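Local coordinates for protein dipicolinate synthase subunit B (Bacillus halodurans, PDB 3LQK) that probably forms the flavoprotein-type subunit of dipicolinate synthase, the oxidoreductase that makes the dipicolinic acid stored in bacterial spores, at residues L169-M173 with L193-F197; C89-M95 with P125-S131; K37-V42 with T67-D73; Q27-L31 with M173-E178. All coordinates share one frame; numbering follows the deposited sequence.

Contact 1: L169-M173 with L193-F197; sequences LVARM and LIEKF
I194 lies against one face of the R172 guanidinium where the C-terminal tail, 193-197, runs past the short strand 169-171. That strand is the antiparallel member of an otherwise parallel sheet in this Rossmann-like α/β fold, paired with both 126-132 and 152-159. I194 CB sits 3.7 Å above the guanidinium plane, offset toward its rim. Its CG1 is wedged between the residue's own backbone N and carbonyl carbon (chi1 53°), which leaves CG1 near R172 CZ and CG2 near NH2. One residue on, the E195 carbonyl takes a hydrogen bond from R172 NH1 (E195 O to NH1 3.2 Å). The oxygen is close to the guanidinium plane, but the donor stands well above the carbonyl plane and the bond is bent, 141° at the hydrogen. The E195 side chain turns outward and packs on E195 of the second subunit. K196 then doubles back, bent at chi2 and chi3, and lays its chain across the V170 carbonyl, with K196 CG 3.4 Å from V170 O. This bend brings NZ over the next carbonyl, where K196 NZ donates to A171 O at 3.1 Å; V170 CG1 is 3.9 Å from the same NZ. With an alanine here, everything from CG to NZ is gone, so the A171 carbonyl would probably lose its ammonium partner and a flank of V170 its cover. At F197 the link is through water: in the guanidinium plane, R172 NE donates to a water at 2.7 Å, and F197 N reaches the same water weakly.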
loop_
_atom_site.group_PDB
_atom_site.type_symbol
_atom_site.label_atom_id
_atom_site.label_comp_id
_atom_site.label_asym_id
_atom_site.label_seq_id
_atom_site.Cartn_x
_atom_site.Cartn_y
_atom_site.Cartn_z
ATOM N N LEU A 169 6.652 19.619 -4.686
ATOM C CA LEU A 169 5.543 20.045 -5.535
ATOM C C LEU A 169 4.723 21.092 -4.807
ATOM O O LEU A 169 4.489 20.911 -3.619
ATOM C CB LEU A 169 4.651 18.858 -5.902
ATOM C CG LEU A 169 5.257 17.752 -6.769
ATOM C CD1 LEU A 169 4.221 16.601 -7.011
ATOM C CD2 LEU A 169 5.762 18.377 -8.089
ATOM N N VAL A 170 4.301 22.151 -5.529
ATOM C CA VAL A 170 3.446 23.223 -5.024
ATOM C C VAL A 170 2.388 23.579 -6.092
ATOM O O VAL A 170 2.699 23.624 -7.303
ATOM C CB VAL A 170 4.270 24.481 -4.682
ATOM C CG1 VAL A 170 3.380 25.678 -4.106
ATOM C CG2 VAL A 170 5.424 24.111 -3.663
ATOM N N ALA A 171 1.161 23.773 -5.639
ATOM C CA ALA A 171 0.035 24.154 -6.497
ATOM C C ALA A 171 0.171 25.602 -6.976
ATOM O O ALA A 171 0.754 26.434 -6.305
ATOM C CB ALA A 171 -1.343 23.970 -5.742
ATOM N N ARG A 172 -0.393 25.870 -8.143
ATOM C CA ARG A 172 -0.640 27.189 -8.624
ATOM C C ARG A 172 -1.936 27.640 -8.029
ATOM O O ARG A 172 -3.019 27.307 -8.546
ATOM C CB ARG A 172 -0.781 27.189 -10.153
ATOM C CG ARG A 172 -0.868 28.586 -10.768
ATOM C CD ARG A 172 -1.012 28.489 -12.284
ATOM N NE ARG A 172 0.247 28.138 -12.973
ATOM C CZ ARG A 172 0.332 27.792 -14.271
ATOM N NH1 ARG A 172 1.525 27.546 -14.827
ATOM N NH2 ARG A 172 -0.770 27.698 -15.025
HETATM N N MSE A 173 -1.822 28.456 -6.992
HETATM C CA MSE A 173 -2.994 28.838 -6.213
HETATM C C MSE A 173 -3.972 29.681 -7.013
HETATM O O MSE A 173 -5.174 29.649 -6.725
HETATM C CB MSE A 173 -2.581 29.603 -4.962
HETATM C CG MSE A 173 -1.790 28.740 -3.912
HETATM SE SE MSE A 173 -2.728 27.016 -3.553
HETATM C CE MSE A 173 -1.340 26.286 -2.421
ATOM N N LEU A 193 -0.896 19.049 -14.368
ATOM C CA LEU A 193 0.541 19.224 -14.190
ATOM C C LEU A 193 0.910 20.511 -14.899
ATOM O O LEU A 193 0.677 20.645 -16.117
ATOM C CB LEU A 193 1.306 18.083 -14.823
ATOM C CG LEU A 193 1.669 16.891 -13.950
ATOM C CD1 LEU A 193 0.571 16.483 -13.052
ATOM C CD2 LEU A 193 2.243 15.691 -14.716
ATOM N N ILE A 194 1.434 21.465 -14.151
ATOM C CA ILE A 194 1.889 22.715 -14.745
ATOM C C ILE A 194 3.380 23.021 -14.429
ATOM O O ILE A 194 4.030 22.290 -13.655
ATOM C CB ILE A 194 0.938 23.871 -14.345
ATOM C CG1 ILE A 194 0.731 23.975 -12.805
ATOM C CG2 ILE A 194 -0.435 23.704 -15.070
ATOM C CD1 ILE A 194 1.916 24.353 -12.030
ATOM N N GLU A 195 3.918 24.080 -15.041
ATOM C CA GLU A 195 5.294 24.541 -14.772
ATOM C C GLU A 195 5.196 25.702 -13.813
ATOM O O GLU A 195 4.575 26.725 -14.121
ATOM C CB GLU A 195 6.023 25.016 -16.039
ATOM C CG GLU A 195 6.225 23.939 -17.115
ATOM C CD GLU A 195 7.415 22.960 -16.878
ATOM O OE1 GLU A 195 7.343 22.171 -15.902
ATOM O OE2 GLU A 195 8.372 22.932 -17.727
ATOM N N LYS A 196 5.697 25.506 -12.612
ATOM C CA LYS A 196 5.601 26.517 -11.584
ATOM C C LYS A 196 6.540 27.695 -11.823
ATOM O O LYS A 196 7.713 27.521 -12.096
ATOM C CB LYS A 196 5.800 25.891 -10.222
ATOM C CG LYS A 196 4.544 25.290 -9.648
ATOM C CD LYS A 196 3.570 26.347 -9.186
ATOM C CE LYS A 196 4.148 27.083 -8.046
ATOM N NZ LYS A 196 3.265 27.947 -7.307
ATOM N N PHE A 197 5.997 28.905 -11.762
ATOM C CA PHE A 197 6.737 30.119 -12.106
ATOM C C PHE A 197 7.649 29.939 -13.308
ATOM O O PHE A 197 7.572 30.697 -14.259
ATOM C CB PHE A 197 7.560 30.623 -10.924
HETATM O O HOH W 1 2.622 28.931 -11.847
#

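Contact 2: C89-M95 with P125-S131; sequences CMVIAPM and PVVVGIS
M95 and V128 form the apolar heart of this parallel strand pair, strand 89-95, broken by a bulge, beside 126-131, in the central sheet of a Rossmann-like fold; helices 97-104 and 111-121 make the crossover between them. M95 is a selenomethionine whose chain runs straight and then bends at chi3 (67°), setting SE 3.7 Å from V128 CG1 and folding CE past V128 CB toward I130 CG2. I92 CD1 fills in between V126 and V128, 4.2 Å from V128 CG1, and F103 of helix 97-104 covers this face. C89 SG touches V127 CG2 at 3.8 Å, and on the V91-V127 face both valines meet helix 176-184. A93 CB lies close to G129, 4.2 Å from G129 N. Outward from these contacts runs the backbone ladder, in which M90 N, V127 N, I92 N and G129 N each donate to a carbonyl of the other segment, P125 O for M90 N. The cis peptide before P94 turns the first strand, and the register slips by one residue as a beta bulge, after which pairing resumes with M95 N to G129 O at 2.7 Å. At the last rung S131 N donates to M95 O over 3.0 Å, bent to 137° at the hydrogen and well out of the carbonyl plane, with S131 CB resting 4.1 Å from P94 CB.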
loop_
_atom_site.group_PDB
_atom_site.type_symbol
_atom_site.label_atom_id
_atom_site.label_comp_id
_atom_site.label_asym_id
_atom_site.label_seq_id
_atom_site.Cartn_x
_atom_site.Cartn_y
_atom_site.Cartn_z
ATOM N N CYS A 89 -18.388 22.237 -1.340
ATOM C CA CYS A 89 -17.042 21.875 -1.651
ATOM C C CYS A 89 -16.158 22.269 -0.500
ATOM O O CYS A 89 -16.350 23.309 0.142
ATOM C CB CYS A 89 -16.602 22.634 -2.925
ATOM S SG CYS A 89 -14.849 22.339 -3.483
HETATM N N MSE A 90 -15.139 21.467 -0.268
HETATM C CA MSE A 90 -14.167 21.791 0.722
HETATM C C MSE A 90 -12.840 21.962 0.030
HETATM O O MSE A 90 -12.420 21.077 -0.728
HETATM C CB MSE A 90 -14.089 20.642 1.731
HETATM C CG MSE A 90 -13.003 20.765 2.789
HETATM SE SE MSE A 90 -13.449 22.014 4.191
HETATM C CE MSE A 90 -11.691 22.216 4.894
ATOM N N VAL A 91 -12.146 23.049 0.322
ATOM C CA VAL A 91 -10.801 23.298 -0.185
ATOM C C VAL A 91 -9.829 23.140 0.966
ATOM O O VAL A 91 -10.113 23.583 2.084
ATOM C CB VAL A 91 -10.698 24.785 -0.702
ATOM C CG1 VAL A 91 -9.315 25.093 -1.290
ATOM C CG2 VAL A 91 -11.775 25.066 -1.760
ATOM N N ILE A 92 -8.669 22.529 0.715
ATOM C CA ILE A 92 -7.557 22.525 1.652
ATOM C C ILE A 92 -6.369 23.083 0.920
ATOM O O ILE A 92 -5.807 22.445 -0.008
ATOM C CB ILE A 92 -7.176 21.130 2.138
ATOM C CG1 ILE A 92 -8.401 20.335 2.675
ATOM C CG2 ILE A 92 -6.062 21.188 3.218
ATOM C CD1 ILE A 92 -8.007 18.883 3.039
ATOM N N ALA A 93 -6.021 24.315 1.282
ATOM C CA ALA A 93 -4.896 24.974 0.689
ATOM C C ALA A 93 -4.296 26.030 1.604
ATOM O O ALA A 93 -5.014 26.873 2.113
ATOM C CB ALA A 93 -5.283 25.565 -0.666
ATOM N N PRO A 94 -2.968 25.993 1.819
ATOM C CA PRO A 94 -2.013 24.984 1.378
ATOM C C PRO A 94 -2.255 23.701 2.116
ATOM O O PRO A 94 -2.776 23.730 3.292
ATOM C CB PRO A 94 -0.628 25.599 1.752
ATOM C CG PRO A 94 -0.908 26.518 2.832
ATOM C CD PRO A 94 -2.308 27.039 2.640
HETATM N N MSE A 95 -1.970 22.577 1.436
HETATM C CA MSE A 95 -1.968 21.269 2.139
HETATM C C MSE A 95 -0.544 20.791 2.303
HETATM O O MSE A 95 0.124 20.419 1.316
HETATM C CB MSE A 95 -2.829 20.219 1.435
HETATM C CG MSE A 95 -2.985 18.894 2.242
HETATM SE SE MSE A 95 -4.150 17.636 1.315
HETATM C CE MSE A 95 -3.101 17.277 -0.127
ATOM N N PRO A 125 -17.251 17.285 -3.309
ATOM C CA PRO A 125 -15.842 17.375 -3.673
ATOM C C PRO A 125 -14.932 18.032 -2.692
ATOM O O PRO A 125 -15.292 19.041 -2.033
ATOM C CB PRO A 125 -15.866 18.227 -4.948
ATOM C CG PRO A 125 -17.084 19.065 -4.841
ATOM C CD PRO A 125 -18.103 18.066 -4.231
ATOM N N VAL A 126 -13.723 17.499 -2.595
ATOM C CA VAL A 126 -12.657 18.156 -1.854
ATOM C C VAL A 126 -11.580 18.503 -2.846
ATOM O O VAL A 126 -11.178 17.627 -3.642
ATOM C CB VAL A 126 -12.028 17.187 -0.765
ATOM C CG1 VAL A 126 -10.792 17.831 -0.035
ATOM C CG2 VAL A 126 -13.110 16.830 0.243
ATOM N N VAL A 127 -11.077 19.733 -2.771
ATOM C CA VAL A 127 -10.061 20.263 -3.678
ATOM C C VAL A 127 -8.864 20.607 -2.844
ATOM O O VAL A 127 -8.988 21.351 -1.884
ATOM C CB VAL A 127 -10.569 21.521 -4.356
ATOM C CG1 VAL A 127 -9.431 22.298 -5.098
ATOM C CG2 VAL A 127 -11.765 21.183 -5.280
ATOM N N VAL A 128 -7.697 20.080 -3.199
ATOM C CA VAL A 128 -6.482 20.258 -2.424
ATOM C C VAL A 128 -5.400 20.986 -3.228
ATOM O O VAL A 128 -5.248 20.767 -4.424
ATOM C CB VAL A 128 -5.918 18.876 -1.880
ATOM C CG1 VAL A 128 -6.968 18.166 -0.983
ATOM C CG2 VAL A 128 -5.538 17.980 -2.931
ATOM N N GLY A 129 -4.689 21.885 -2.550
ATOM C CA GLY A 129 -3.475 22.544 -3.065
ATOM C C GLY A 129 -2.222 22.103 -2.341
ATOM O O GLY A 129 -1.904 22.615 -1.246
ATOM N N ILE A 130 -1.503 21.141 -2.891
ATOM C CA ILE A 130 -0.341 20.612 -2.216
ATOM C C ILE A 130 0.756 21.617 -2.100
ATOM O O ILE A 130 0.882 22.496 -2.898
ATOM C CB ILE A 130 0.343 19.376 -2.858
ATOM C CG1 ILE A 130 -0.063 19.181 -4.264
ATOM C CG2 ILE A 130 0.245 18.154 -1.978
ATOM C CD1 ILE A 130 0.700 19.974 -5.098
ATOM N N SER A 131 1.558 21.426 -1.080
ATOM C CA SER A 131 2.724 22.256 -0.886
ATOM C C SER A 131 3.672 21.566 0.087
ATOM O O SER A 131 3.535 21.731 1.294
ATOM C CB SER A 131 2.304 23.613 -0.337
ATOM O OG SER A 131 3.450 24.395 -0.210
#

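Contact 3: K37-V42 with T67-D73; sequences KVTPFV and TEEPIVD
F41 and V72 form a single backbone bridge between strand 37-41 and the extended loop 67-73, which runs in the same direction, V72 N donating to P40 O in an almost linear bond (2.7 Å, 177°) and V42 N to V72 O. V72 fits snugly here: its CB stands over one face of the F41 ring, 3.9 Å from the ring centroid, a CH-pi contact, while V72 CG2 meets T39 CG2 at 3.6 Å. F81 approaches F41 edge-to-face. V42 CG2 touches both I71 CG2, crossing it at a slant, and D73 CB, which lies alongside, 3.5 Å from V42 CG2; the D73 carboxylate itself turns off to K77 and to the backbone N of V46. At the other end, T67 turns OG1 away from its own backbone N (chi1 176°), which carries it to the strand, where it donates to V38 O at 2.8 Å in the carbonyl plane. T67 OG1 in turn accepts from E69 N, an ST turn, and from a water that itself accepts from V38 N. T67 CG2 meanwhile packs on P40 CG. E69, bent at chi2, lies back along the strand, its OE2 beside the aliphatic part of K37 and 4.2 Å from K37 NZ, too far for a salt bridge. A second water gives a hydrogen bond to E69 OE1 (2.7 Å) and joins it to T39 OG1, which also bonds to H9. Apolar packing and two backbone bonds thus fix the loop at V72, whereas next to the end of helix 58-66 a threonine hydroxyl, waters and the T67-P40 packing do the holding, the lysine-glutamate pair probably adding only mild attraction.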
loop_
_atom_site.group_PDB
_atom_site.type_symbol
_atom_site.label_atom_id
_atom_site.label_comp_id
_atom_site.label_asym_id
_atom_site.label_seq_id
_atom_site.Cartn_x
_atom_site.Cartn_y
_atom_site.Cartn_z
ATOM N N LYS A 37 -20.243 31.608 -0.300
ATOM C CA LYS A 37 -20.174 31.705 1.139
ATOM C C LYS A 37 -19.012 30.817 1.636
ATOM O O LYS A 37 -19.044 29.603 1.473
ATOM C CB LYS A 37 -21.481 31.204 1.737
ATOM C CG LYS A 37 -21.502 31.354 3.262
ATOM C CD LYS A 37 -22.726 30.646 3.984
ATOM C CE LYS A 37 -23.994 31.496 4.080
ATOM N NZ LYS A 37 -24.996 30.745 4.936
ATOM N N VAL A 38 -17.981 31.455 2.188
ATOM C CA VAL A 38 -16.752 30.778 2.522
ATOM C C VAL A 38 -16.609 30.647 4.022
ATOM O O VAL A 38 -16.541 31.661 4.757
ATOM C CB VAL A 38 -15.538 31.472 1.948
ATOM C CG1 VAL A 38 -14.291 30.630 2.188
ATOM C CG2 VAL A 38 -15.770 31.757 0.386
ATOM N N THR A 39 -16.521 29.388 4.456
ATOM C CA THR A 39 -16.221 29.074 5.833
ATOM C C THR A 39 -14.774 28.668 6.021
ATOM O O THR A 39 -14.356 27.638 5.469
ATOM C CB THR A 39 -17.107 27.956 6.315
ATOM O OG1 THR A 39 -18.459 28.406 6.242
ATOM C CG2 THR A 39 -16.760 27.546 7.800
ATOM N N PRO A 40 -14.003 29.435 6.810
ATOM C CA PRO A 40 -12.616 29.045 7.076
ATOM C C PRO A 40 -12.508 27.935 8.131
ATOM O O PRO A 40 -13.259 27.932 9.144
ATOM C CB PRO A 40 -11.954 30.343 7.570
ATOM C CG PRO A 40 -13.037 31.408 7.451
ATOM C CD PRO A 40 -14.330 30.693 7.497
ATOM N N PHE A 41 -11.618 26.997 7.863
ATOM C CA PHE A 41 -11.254 25.926 8.792
ATOM C C PHE A 41 -9.752 25.997 9.098
ATOM O O PHE A 41 -8.948 26.206 8.190
ATOM C CB PHE A 41 -11.510 24.562 8.171
ATOM C CG PHE A 41 -12.956 24.178 8.049
ATOM C CD1 PHE A 41 -13.453 23.119 8.755
ATOM C CD2 PHE A 41 -13.771 24.798 7.127
ATOM C CE1 PHE A 41 -14.776 22.719 8.610
ATOM C CE2 PHE A 41 -15.109 24.448 7.012
ATOM C CZ PHE A 41 -15.609 23.404 7.761
ATOM N N VAL A 42 -9.361 25.828 10.352
ATOM C CA VAL A 42 -7.953 25.917 10.749
ATOM C C VAL A 42 -7.599 24.773 11.688
ATOM O O VAL A 42 -8.468 24.039 12.121
ATOM C CB VAL A 42 -7.596 27.268 11.395
ATOM C CG1 VAL A 42 -7.658 28.440 10.362
ATOM C CG2 VAL A 42 -8.427 27.527 12.651
ATOM N N THR A 67 -14.214 37.212 5.196
ATOM C CA THR A 67 -15.469 36.511 5.424
ATOM C C THR A 67 -15.911 36.615 6.901
ATOM O O THR A 67 -15.096 36.607 7.823
ATOM C CB THR A 67 -15.360 35.024 4.990
ATOM O OG1 THR A 67 -16.576 34.372 5.309
ATOM C CG2 THR A 67 -14.184 34.300 5.663
ATOM N N GLU A 68 -17.208 36.740 7.090
ATOM C CA GLU A 68 -17.816 36.823 8.426
ATOM C C GLU A 68 -18.246 35.432 8.934
ATOM O O GLU A 68 -18.697 35.300 10.076
ATOM C CB GLU A 68 -19.033 37.772 8.372
ATOM N N GLU A 69 -18.104 34.388 8.122
ATOM C CA GLU A 69 -18.404 33.047 8.656
ATOM C C GLU A 69 -17.443 32.723 9.813
ATOM O O GLU A 69 -16.239 32.919 9.675
ATOM C CB GLU A 69 -18.311 32.003 7.532
ATOM C CG GLU A 69 -19.354 32.190 6.440
ATOM C CD GLU A 69 -20.789 32.053 6.967
ATOM O OE1 GLU A 69 -21.049 31.176 7.850
ATOM O OE2 GLU A 69 -21.647 32.820 6.473
ATOM N N PRO A 70 -17.964 32.262 10.967
ATOM C CA PRO A 70 -17.086 31.830 12.055
ATOM C C PRO A 70 -16.027 30.798 11.609
ATOM O O PRO A 70 -16.338 29.820 10.877
ATOM C CB PRO A 70 -18.053 31.206 13.061
ATOM C CG PRO A 70 -19.326 31.877 12.811
ATOM C CD PRO A 70 -19.382 32.104 11.332
ATOM N N ILE A 71 -14.788 31.046 12.044
ATOM C CA ILE A 71 -13.653 30.186 11.789
ATOM C C ILE A 71 -13.854 28.854 12.525
ATOM O O ILE A 71 -14.132 28.824 13.713
ATOM C CB ILE A 71 -12.382 30.882 12.284
ATOM C CG1 ILE A 71 -12.178 32.153 11.430
ATOM C CG2 ILE A 71 -11.142 29.909 12.219
ATOM C CD1 ILE A 71 -10.977 32.980 11.754
ATOM N N VAL A 72 -13.796 27.749 11.798
ATOM C CA VAL A 72 -13.973 26.451 12.408
ATOM C C VAL A 72 -12.595 25.980 12.864
ATOM O O VAL A 72 -11.739 25.603 12.045
ATOM C CB VAL A 72 -14.600 25.456 11.438
ATOM C CG1 VAL A 72 -14.732 24.126 12.102
ATOM C CG2 VAL A 72 -15.958 25.948 10.919
ATOM N N ASP A 73 -12.389 26.010 14.173
ATOM C CA ASP A 73 -11.119 25.719 14.769
ATOM C C ASP A 73 -11.146 24.609 15.815
ATOM O O ASP A 73 -10.232 24.508 16.591
ATOM C CB ASP A 73 -10.543 26.976 15.385
ATOM C CG ASP A 73 -11.378 27.528 16.541
ATOM O OD1 ASP A 73 -12.527 27.077 16.768
ATOM O OD2 ASP A 73 -10.848 28.450 17.214
HETATM O O HOH W 2 -18.403 34.269 2.896
HETATM O O HOH W 3 -20.020 28.767 8.490
#

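Contact 4: Q27-L31 with M173-E178; sequences QMERL and MEALPE
Q27, R30 and P177 carry most of the meeting between helix 25-33 and the start of helix 176-184. The R30 guanidinium lies flat on the proline, P177 CG standing 3.6 Å over the centre of the guanidinium plane, and the two side chains cross at about a right angle. From that position one nitrogen makes two bonds: NH1 donates to E174 O across the contact (2.9 Å, 153° at the hydrogen) and to OE1 of Q27 one helical turn back (also 2.9 Å). E174 O is close to the guanidinium plane and the amide oxygen somewhat tilted from it. NH2 faces the carboxylate of E178, but the salt bridge is long, 3.8 Å to E178 OE2, with the two planes 63° apart. Q27 bends at chi2 (-50°) so that its amide comes over the 173-174 backbone, and its CG rests 3.2 Å from M173 O, a carbonyl already bonded to L176 N. With a leucine in place of R30, the E174 carbonyl is likely to be left without its side-chain donor, the Q27 amide free to turn, and E178 without its distant positive neighbour. Beneath this polar layer L31 continues the packing toward the sheet, its CD1 4.0 Å from L176 CD2 and its CD2 against P177 CG. L31 and L176 both rest on F12 of strand 9-13, so the two helices lie side by side on the same face of the sheet, one helical layer of a Rossmann-like α/β/α sandwich.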
loop_
_atom_site.group_PDB
_atom_site.type_symbol
_atom_site.label_atom_id
_atom_site.label_comp_id
_atom_site.label_asym_id
_atom_site.label_seq_id
_atom_site.Cartn_x
_atom_site.Cartn_y
_atom_site.Cartn_z
ATOM N N GLN A 27 -6.994 34.114 -2.756
ATOM C CA GLN A 27 -7.916 33.192 -3.454
ATOM C C GLN A 27 -9.204 33.016 -2.660
ATOM O O GLN A 27 -10.303 32.910 -3.249
ATOM C CB GLN A 27 -7.262 31.848 -3.715
ATOM C CG GLN A 27 -6.027 31.925 -4.568
ATOM C CD GLN A 27 -6.256 32.736 -5.822
ATOM O OE1 GLN A 27 -7.295 32.614 -6.503
ATOM N NE2 GLN A 27 -5.308 33.592 -6.128
HETATM N N MSE A 28 -9.083 33.026 -1.326
HETATM C CA MSE A 28 -10.292 33.029 -0.489
HETATM C C MSE A 28 -11.160 34.267 -0.810
HETATM O O MSE A 28 -12.388 34.201 -0.908
HETATM C CB MSE A 28 -9.901 33.010 0.993
HETATM C CG MSE A 28 -11.068 32.836 1.901
HETATM SE SE MSE A 28 -10.688 33.023 3.800
HETATM C CE MSE A 28 -9.538 31.460 4.022
ATOM N N GLU A 29 -10.493 35.399 -0.957
ATOM C CA GLU A 29 -11.155 36.635 -1.278
ATOM C C GLU A 29 -11.846 36.586 -2.667
ATOM O O GLU A 29 -13.011 36.991 -2.789
ATOM C CB GLU A 29 -10.163 37.809 -1.144
ATOM C CG GLU A 29 -10.652 39.091 -1.893
ATOM C CD GLU A 29 -11.821 39.798 -1.216
ATOM O OE1 GLU A 29 -12.082 39.475 -0.031
ATOM O OE2 GLU A 29 -12.456 40.718 -1.867
ATOM N N ARG A 30 -11.184 36.039 -3.687
ATOM C CA ARG A 30 -11.842 35.839 -4.987
ATOM C C ARG A 30 -13.097 34.982 -4.913
ATOM O O ARG A 30 -14.063 35.234 -5.628
ATOM C CB ARG A 30 -10.957 35.112 -5.998
ATOM C CG ARG A 30 -10.176 35.947 -6.878
ATOM C CD ARG A 30 -9.144 35.106 -7.629
ATOM N NE ARG A 30 -9.606 34.694 -8.958
ATOM C CZ ARG A 30 -9.000 33.780 -9.707
ATOM N NH1 ARG A 30 -7.913 33.123 -9.247
ATOM N NH2 ARG A 30 -9.465 33.549 -10.912
ATOM N N LEU A 31 -13.070 33.913 -4.134
ATOM C CA LEU A 31 -14.273 33.091 -4.040
ATOM C C LEU A 31 -15.427 33.918 -3.486
ATOM O O LEU A 31 -16.515 33.807 -3.982
ATOM C CB LEU A 31 -14.052 31.851 -3.170
ATOM C CG LEU A 31 -13.006 30.826 -3.569
ATOM C CD1 LEU A 31 -13.031 29.634 -2.549
ATOM C CD2 LEU A 31 -13.327 30.416 -5.014
HETATM N N MSE A 173 -1.822 28.456 -6.992
HETATM C CA MSE A 173 -2.994 28.838 -6.213
HETATM C C MSE A 173 -3.972 29.681 -7.013
HETATM O O MSE A 173 -5.174 29.649 -6.725
HETATM C CB MSE A 173 -2.581 29.603 -4.962
HETATM C CG MSE A 173 -1.790 28.740 -3.912
HETATM SE SE MSE A 173 -2.728 27.016 -3.553
HETATM C CE MSE A 173 -1.340 26.286 -2.421
ATOM N N GLU A 174 -3.463 30.420 -7.993
ATOM C CA GLU A 174 -4.354 31.162 -8.907
ATOM C C GLU A 174 -5.353 30.320 -9.645
ATOM O O GLU A 174 -6.383 30.863 -10.081
ATOM C CB GLU A 174 -3.583 31.887 -10.032
ATOM C CG GLU A 174 -2.747 32.968 -9.559
ATOM C CD GLU A 174 -1.904 33.658 -10.698
ATOM O OE1 GLU A 174 -1.835 33.154 -11.869
ATOM O OE2 GLU A 174 -1.292 34.712 -10.382
ATOM N N ALA A 175 -5.052 29.042 -9.860
ATOM C CA ALA A 175 -5.996 28.100 -10.475
ATOM C C ALA A 175 -7.073 27.564 -9.536
ATOM O O ALA A 175 -7.876 26.728 -9.907
ATOM C CB ALA A 175 -5.245 26.925 -11.148
ATOM N N LEU A 176 -7.149 28.058 -8.331
ATOM C CA LEU A 176 -8.100 27.452 -7.361
ATOM C C LEU A 176 -9.575 27.540 -7.786
ATOM O O LEU A 176 -10.263 26.500 -7.861
ATOM C CB LEU A 176 -7.820 28.012 -5.974
ATOM C CG LEU A 176 -8.579 27.622 -4.708
ATOM C CD1 LEU A 176 -7.608 27.755 -3.474
ATOM C CD2 LEU A 176 -9.755 28.517 -4.512
ATOM N N PRO A 177 -10.045 28.732 -8.240
ATOM C CA PRO A 177 -11.443 28.798 -8.609
ATOM C C PRO A 177 -11.838 27.937 -9.748
ATOM O O PRO A 177 -12.885 27.337 -9.739
ATOM C CB PRO A 177 -11.647 30.276 -8.980
ATOM C CG PRO A 177 -10.650 30.983 -8.111
ATOM C CD PRO A 177 -9.431 30.051 -8.238
ATOM N N GLU A 178 -11.009 27.894 -10.751
ATOM C CA GLU A 178 -11.229 27.007 -11.875
ATOM C C GLU A 178 -11.284 25.540 -11.435
ATOM O O GLU A 178 -12.108 24.783 -11.941
ATOM C CB GLU A 178 -10.076 27.167 -12.883
ATOM C CG GLU A 178 -10.044 28.494 -13.621
ATOM C CD GLU A 178 -9.342 29.712 -12.881
ATOM O OE1 GLU A 178 -8.945 29.607 -11.686
ATOM O OE2 GLU A 178 -9.247 30.822 -13.542
#

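Starting from the N terminus, helix 25-33 opens contact 4, which stays open until 173-178 and so encloses both contact 3 and contact 2. Contact 3 closes first, returning loop 67-73 to strand 37-41; contact 2 follows in series, its two strands bracketing a pair of helices. Contact 1 opens on strand 169-171 before contact 4 has closed and ends in the C-terminal tail, so these two cross, sharing M173. They also touch one another: M90 of contact 2 packs on F41 of contact 3, and A171 N of contact 1 probably hydrogen-bonds to I130 O of contact 2. Together the four tie both flanks of the sheet to its centre and to one helical layer.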